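Local coordinates for integron cassette protein (Vibrio cholerae, PDB 3G1J) that is of unknown function, but is encoded by a mobile integron gene cassette and has a small antiparallel beta fold, probably SH3-like, at residues 39-44 and 57-62; 22-27 and 83-88. All coordinates share one frame; numbering follows the deposited sequence.

Contact 1 of 2, residues 39-44 and 57-62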
loop_
_atom_site.group_PDB
_atom_site.type_symbol
_atom_site.label_atom_id
_atom_site.label_comp_id
_atom_site.label_asym_id
_atom_site.label_seq_id
_atom_site.Cartn_x
_atom_site.Cartn_y
_atom_site.Cartn_z
ATOM N N VAL A 39 8.181 -8.811 -2.288
ATOM C CA VAL A 39 6.904 -9.298 -2.797
ATOM C C VAL A 39 5.891 -9.445 -1.663
ATOM O O VAL A 39 6.199 -10.015 -0.622
ATOM C CB VAL A 39 7.064 -10.641 -3.509
ATOM C CG1 VAL A 39 5.709 -11.167 -3.950
ATOM C CG2 VAL A 39 8.011 -10.500 -4.705
HETATM N N MSE A 40 4.695 -8.900 -1.866
HETATM C CA MSE A 40 3.656 -8.874 -0.830
HETATM C C MSE A 40 2.294 -9.136 -1.452
HETATM O O MSE A 40 2.047 -8.743 -2.592
HETATM C CB MSE A 40 3.605 -7.492 -0.161
HETATM C CG MSE A 40 4.943 -6.951 0.282
HETATM SE SE MSE A 40 4.793 -5.459 1.519
HETATM C CE MSE A 40 4.078 -4.020 0.282
ATOM N N ARG A 41 1.389 -9.759 -0.698
ATOM C CA ARG A 41 0.017 -9.946 -1.177
ATOM C C ARG A 41 -0.911 -8.827 -0.677
ATOM O O ARG A 41 -0.955 -8.546 0.524
ATOM C CB ARG A 41 -0.525 -11.319 -0.757
ATOM C CG ARG A 41 -1.991 -11.550 -1.123
ATOM C CD ARG A 41 -2.383 -13.022 -1.031
ATOM N NE ARG A 41 -1.912 -13.621 0.210
ATOM C CZ ARG A 41 -2.552 -13.530 1.371
ATOM N NH1 ARG A 41 -3.695 -12.863 1.449
ATOM N NH2 ARG A 41 -2.048 -14.105 2.455
ATOM N N PHE A 42 -1.645 -8.189 -1.584
ATOM C CA PHE A 42 -2.560 -7.117 -1.177
ATOM C C PHE A 42 -3.765 -7.667 -0.408
ATOM O O PHE A 42 -4.404 -8.629 -0.834
ATOM C CB PHE A 42 -3.037 -6.299 -2.385
ATOM C CG PHE A 42 -3.815 -5.056 -2.025
ATOM C CD1 PHE A 42 -3.269 -4.100 -1.174
ATOM C CD2 PHE A 42 -5.077 -4.819 -2.564
ATOM C CE1 PHE A 42 -3.973 -2.937 -0.863
ATOM C CE2 PHE A 42 -5.788 -3.674 -2.250
ATOM C CZ PHE A 42 -5.235 -2.721 -1.400
ATOM N N LEU A 43 -4.077 -7.043 0.719
ATOM C CA LEU A 43 -5.224 -7.438 1.531
ATOM C C LEU A 43 -6.409 -6.481 1.379
ATOM O O LEU A 43 -7.564 -6.882 1.524
ATOM C CB LEU A 43 -4.818 -7.500 3.004
ATOM C CG LEU A 43 -3.610 -8.367 3.350
ATOM C CD1 LEU A 43 -3.404 -8.307 4.849
ATOM C CD2 LEU A 43 -3.798 -9.809 2.871
ATOM N N GLY A 44 -6.122 -5.207 1.129
ATOM C CA GLY A 44 -7.169 -4.206 0.968
ATOM C C GLY A 44 -6.728 -2.854 1.498
ATOM O O GLY A 44 -5.661 -2.750 2.092
ATOM N N PHE A 57 -2.971 -2.348 3.184
ATOM C CA PHE A 57 -2.607 -3.527 3.961
ATOM C C PHE A 57 -2.104 -4.665 3.077
ATOM O O PHE A 57 -2.715 -5.012 2.067
ATOM C CB PHE A 57 -3.790 -4.012 4.799
ATOM C CG PHE A 57 -4.212 -3.045 5.863
ATOM C CD1 PHE A 57 -5.162 -2.074 5.593
ATOM C CD2 PHE A 57 -3.654 -3.106 7.133
ATOM C CE1 PHE A 57 -5.560 -1.179 6.576
ATOM C CE2 PHE A 57 -4.045 -2.219 8.130
ATOM C CZ PHE A 57 -4.995 -1.254 7.851
ATOM N N PHE A 58 -0.983 -5.253 3.476
ATOM C CA PHE A 58 -0.362 -6.309 2.701
ATOM C C PHE A 58 0.019 -7.441 3.639
ATOM O O PHE A 58 0.252 -7.222 4.825
ATOM C CB PHE A 58 0.927 -5.816 2.023
ATOM C CG PHE A 58 0.707 -4.946 0.801
ATOM C CD1 PHE A 58 0.561 -3.572 0.930
ATOM C CD2 PHE A 58 0.704 -5.498 -0.479
ATOM C CE1 PHE A 58 0.364 -2.759 -0.188
ATOM C CE2 PHE A 58 0.516 -4.688 -1.604
ATOM C CZ PHE A 58 0.352 -3.314 -1.452
ATOM N N ASP A 59 0.093 -8.650 3.100
ATOM C CA ASP A 59 0.763 -9.737 3.804
ATOM C C ASP A 59 2.188 -9.853 3.279
ATOM O O ASP A 59 2.402 -9.865 2.070
ATOM C CB ASP A 59 0.030 -11.063 3.598
ATOM C CG ASP A 59 0.745 -12.230 4.251
ATOM O OD1 ASP A 59 0.372 -12.596 5.387
ATOM O OD2 ASP A 59 1.680 -12.786 3.633
ATOM N N LYS A 60 3.157 -9.921 4.190
ATOM C CA LYS A 60 4.537 -10.215 3.812
ATOM C C LYS A 60 5.059 -11.372 4.651
ATOM O O LYS A 60 5.216 -11.239 5.864
ATOM C CB LYS A 60 5.446 -8.995 3.983
ATOM C CG LYS A 60 6.921 -9.334 3.814
ATOM C CD LYS A 60 7.751 -8.122 3.437
ATOM C CE LYS A 60 9.172 -8.536 3.084
ATOM N NZ LYS A 60 9.190 -9.698 2.149
ATOM N N ASN A 61 5.346 -12.496 3.997
ATOM C CA ASN A 61 5.772 -13.714 4.690
ATOM C C ASN A 61 4.908 -14.023 5.906
ATOM O O ASN A 61 5.415 -14.442 6.947
ATOM C CB ASN A 61 7.242 -13.640 5.106
ATOM C CG ASN A 61 8.178 -13.535 3.919
ATOM O OD1 ASN A 61 7.790 -13.804 2.785
ATOM N ND2 ASN A 61 9.411 -13.126 4.173
ATOM N N GLY A 62 3.606 -13.804 5.775
ATOM C CA GLY A 62 2.656 -14.230 6.797
ATOM C C GLY A 62 2.360 -13.172 7.845
ATOM O O GLY A 62 1.503 -13.357 8.712
HETATM O O HOH W 1 5.227 -12.226 1.170
HETATM O O HOH W 2 8.330 -11.958 0.301
#

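Contact 2 of 2, residues 22-27 and 83-88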
loop_
_atom_site.group_PDB
_atom_site.type_symbol
_atom_site.label_atom_id
_atom_site.label_comp_id
_atom_site.label_asym_id
_atom_site.label_seq_id
_atom_site.Cartn_x
_atom_site.Cartn_y
_atom_site.Cartn_z
ATOM N N VAL A 22 7.611 -5.061 -5.397
ATOM C CA VAL A 22 7.959 -3.649 -5.310
ATOM C C VAL A 22 8.949 -3.329 -6.428
ATOM O O VAL A 22 10.011 -3.945 -6.498
ATOM C CB VAL A 22 8.554 -3.316 -3.938
ATOM C CG1 VAL A 22 9.074 -1.883 -3.905
ATOM C CG2 VAL A 22 7.475 -3.544 -2.848
ATOM N N VAL A 23 8.590 -2.407 -7.323
ATOM C CA VAL A 23 9.488 -2.075 -8.436
ATOM C C VAL A 23 10.203 -0.729 -8.315
ATOM O O VAL A 23 11.039 -0.387 -9.152
ATOM C CB VAL A 23 8.813 -2.201 -9.819
ATOM C CG1 VAL A 23 8.524 -3.656 -10.144
ATOM C CG2 VAL A 23 7.556 -1.359 -9.896
ATOM N N ARG A 24 9.874 0.030 -7.275
ATOM C CA ARG A 24 10.707 1.161 -6.890
ATOM C C ARG A 24 10.697 1.245 -5.381
ATOM O O ARG A 24 9.622 1.266 -4.769
ATOM C CB ARG A 24 10.230 2.492 -7.477
ATOM C CG ARG A 24 11.252 3.618 -7.243
ATOM C CD ARG A 24 10.752 5.029 -7.564
ATOM N NE ARG A 24 10.143 5.114 -8.882
ATOM C CZ ARG A 24 9.944 6.252 -9.536
ATOM N NH1 ARG A 24 10.355 7.405 -9.015
ATOM N NH2 ARG A 24 9.353 6.225 -10.725
ATOM N N SER A 25 11.877 1.272 -4.772
ATOM C CA SER A 25 11.933 1.377 -3.312
ATOM C C SER A 25 11.238 2.673 -2.917
ATOM O O SER A 25 11.324 3.673 -3.630
ATOM C CB SER A 25 13.377 1.360 -2.790
ATOM O OG SER A 25 14.067 0.177 -3.165
ATOM N N PHE A 26 10.539 2.662 -1.790
ATOM C CA PHE A 26 9.892 3.873 -1.315
ATOM C C PHE A 26 9.731 3.837 0.199
ATOM O O PHE A 26 9.766 2.762 0.816
ATOM C CB PHE A 26 8.526 4.049 -1.983
ATOM C CG PHE A 26 7.495 3.036 -1.538
ATOM C CD1 PHE A 26 7.330 1.845 -2.225
ATOM C CD2 PHE A 26 6.695 3.280 -0.431
ATOM C CE1 PHE A 26 6.379 0.915 -1.821
ATOM C CE2 PHE A 26 5.749 2.349 -0.018
ATOM C CZ PHE A 26 5.593 1.165 -0.718
ATOM N N ARG A 27 9.558 5.021 0.784
ATOM C CA ARG A 27 9.347 5.160 2.223
ATOM C C ARG A 27 7.942 5.668 2.450
ATOM O O ARG A 27 7.474 6.566 1.743
ATOM C CB ARG A 27 10.347 6.148 2.837
ATOM C CG ARG A 27 11.794 5.718 2.707
ATOM C CD ARG A 27 12.711 6.361 3.753
ATOM N NE ARG A 27 14.010 5.690 3.733
ATOM C CZ ARG A 27 14.393 4.759 4.603
ATOM N NH1 ARG A 27 13.590 4.399 5.595
ATOM N NH2 ARG A 27 15.590 4.195 4.488
ATOM N N LEU A 83 0.694 4.216 -8.367
ATOM C CA LEU A 83 1.005 2.927 -7.761
ATOM C C LEU A 83 1.759 1.971 -8.694
ATOM O O LEU A 83 2.551 1.134 -8.242
ATOM C CB LEU A 83 -0.274 2.274 -7.246
ATOM C CG LEU A 83 -0.791 2.997 -6.004
ATOM C CD1 LEU A 83 -2.197 2.528 -5.654
ATOM C CD2 LEU A 83 0.163 2.759 -4.847
ATOM N N ASP A 84 1.531 2.106 -9.998
ATOM C CA ASP A 84 2.234 1.251 -10.945
ATOM C C ASP A 84 3.721 1.594 -11.108
ATOM O O ASP A 84 4.459 0.842 -11.731
ATOM C CB ASP A 84 1.522 1.192 -12.307
ATOM C CG ASP A 84 1.134 2.556 -12.839
ATOM O OD1 ASP A 84 1.313 3.579 -12.140
ATOM O OD2 ASP A 84 0.633 2.596 -13.979
ATOM N N SER A 85 4.158 2.706 -10.530
ATOM C CA SER A 85 5.583 3.021 -10.475
ATOM C C SER A 85 6.241 2.243 -9.338
ATOM O O SER A 85 7.460 2.111 -9.304
ATOM C CB SER A 85 5.809 4.521 -10.236
ATOM O OG SER A 85 5.445 5.333 -11.349
ATOM N N TYR A 86 5.422 1.741 -8.412
ATOM C CA TYR A 86 5.900 1.171 -7.152
ATOM C C TYR A 86 5.587 -0.309 -7.002
ATOM O O TYR A 86 6.369 -1.063 -6.419
ATOM C CB TYR A 86 5.348 1.986 -5.960
ATOM C CG TYR A 86 5.897 3.375 -6.008
ATOM C CD1 TYR A 86 7.152 3.646 -5.489
ATOM C CD2 TYR A 86 5.209 4.407 -6.651
ATOM C CE1 TYR A 86 7.710 4.898 -5.579
ATOM C CE2 TYR A 86 5.751 5.683 -6.736
ATOM C CZ TYR A 86 7.016 5.919 -6.206
ATOM O OH TYR A 86 7.590 7.166 -6.262
ATOM N N PHE A 87 4.452 -0.722 -7.554
ATOM C CA PHE A 87 4.005 -2.096 -7.459
ATOM C C PHE A 87 3.732 -2.672 -8.834
ATOM O O PHE A 87 3.072 -2.039 -9.669
ATOM C CB PHE A 87 2.728 -2.174 -6.620
ATOM C CG PHE A 87 2.923 -1.769 -5.188
ATOM C CD1 PHE A 87 3.476 -2.658 -4.282
ATOM C CD2 PHE A 87 2.556 -0.502 -4.750
ATOM C CE1 PHE A 87 3.657 -2.295 -2.956
ATOM C CE2 PHE A 87 2.736 -0.128 -3.418
ATOM C CZ PHE A 87 3.285 -1.034 -2.526
ATOM N N CYS A 88 4.234 -3.878 -9.058
ATOM C CA CYS A 88 3.916 -4.622 -10.266
ATOM C C CYS A 88 3.305 -5.977 -9.905
ATOM O O CYS A 88 3.848 -6.733 -9.083
ATOM C CB CYS A 88 5.163 -4.789 -11.137
ATOM S SG CYS A 88 4.860 -5.690 -12.681
HETATM O O HOH W 3 9.347 3.076 -10.928
#

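Contact 1 of 2, residues 39-44 and 57-62
Met40 and Phe42 grip the ring of Phe58 from opposite faces, setting the apolar centre of an antiparallel beta hairpin that belongs to a five-stranded sheet consistent with an SH3-like barrel. The selenomethionine chain bends at its last torsion (chi3 -70°) and lays its methyl over the ring: CE of Met40 lies 3.6 Å from the centroid of the Phe58 ring, 15° off the normal, a CH-pi contact, while SE stands obliquely to the same ring in a Met-aromatic contact. On the other face CD1 of Phe42 reaches CZ of Phe58 at 3.7 Å, the two ring planes inclined at 58°. Ile67 of the adjoining strand 63-70 and Leu14 of the separate strand 14-15 add to this packing.

Across the backbone, Arg41 and Asp59 form a hydrogen-bonded pair, with N of Arg41 2.9 Å from O of Asp59 and the reciprocal bond slightly shorter. Beyond the non-hydrogen-bonded pair of Phe42 and Phe58 comes a classic beta bulge: Leu43 and Gly44 together face Phe57. Leu43 N donates to Phe57 O (2.8 Å), and Phe57 N donates to Gly44 O. The backbone angles of Gly44 are ones at which a beta carbon would collide with the preceding carbonyl oxygen.

Leu43, directed across at the partner strand, brings CD2 to within 4.1 Å of CB of Asp59, which shares a face with Arg41. There the Arg41 guanidinium has that same CB over one face; its charge is near the carboxylate without an N-H aimed at it. Asp59 instead uses OD2 to accept from Gly62 N at 3.1 Å, an Asx motif at the turn after strand 53-60. Alongside, a water accepts from Asn61 N at 2.8 Å and lies 3.0 Å from Val39 O.

Contact 2 of 2, residues 22-27 and 83-88
The ring of Phe26 wedges into the angle between the rings of Tyr86 and Phe87. CD1 of Phe26 meets CD1 of Tyr86 at 3.7 Å, and farther along the same ring CZ of Phe26 meets CZ of Phe87, also at 3.7 Å. The Phe26 plane stands at 83° to Tyr86 and 70° to Phe87. With its CG placed between backbone N and carbonyl carbon (chi1 70°), Phe26 turns inward to this position. Tyr34, stacked on Phe26, extends the aromatic cluster, and Ile79 of helix 77-80 packs on Phe26 and Tyr86.

The Tyr86 ring is bounded along its edge by the carbonyl oxygens of Arg24 and Ser25. Arg24 lays its aliphatic chain beside the ring, CD 3.6 Å from CE1 of Tyr86, and then bends so that its guanidinium has the Tyr86 hydroxyl over one face. That hydroxyl is hydrogen-bonded to Glu78. A water ties Arg24 NE to Ser85 O, 2.7 Å from the latter.

Val23 presses its two methyls against separate parts of the other segment, CG2 on the Ser85 carbonyl oxygen and CG1 on CB of Cys88 (3.7 Å). Its N donates to Tyr86 O over 2.7 Å, approaching from above the carbonyl plane. Val22 pairs with Phe87 side by side, its CG2 4.0 Å from CE1 of that ring.

Leu83 O accepts from both Tyr86 N and Phe87 N, closing the turn that leads into strand 87-89. Such antiparallel pairing of the first and last strands of the five-stranded sheet, a short helix preceding the last, is consistent with an SH3-like barrel.

Contact 1 is nested along the chain inside the loop closed by contact 2, and their centres lie about 14 Å apart. Strand 19-22 joins them within one sheet: it pairs with strand 39-48 on one flank and with strand 87-89 on the other. The two also meet directly in the interior, where CE1 of Phe87 lies 3.7 Å from CE of Met40 and 3.8 Å from CZ of Phe58; the Phe58 and Phe87 rings are inclined by only about 15°. The aromatic cluster at 22-27 and 83-88 thus continues into the hairpin core of contact 1. With the function unknown, what can be stated is structural: the shared core packs the hairpin against the strand that ends the sheet.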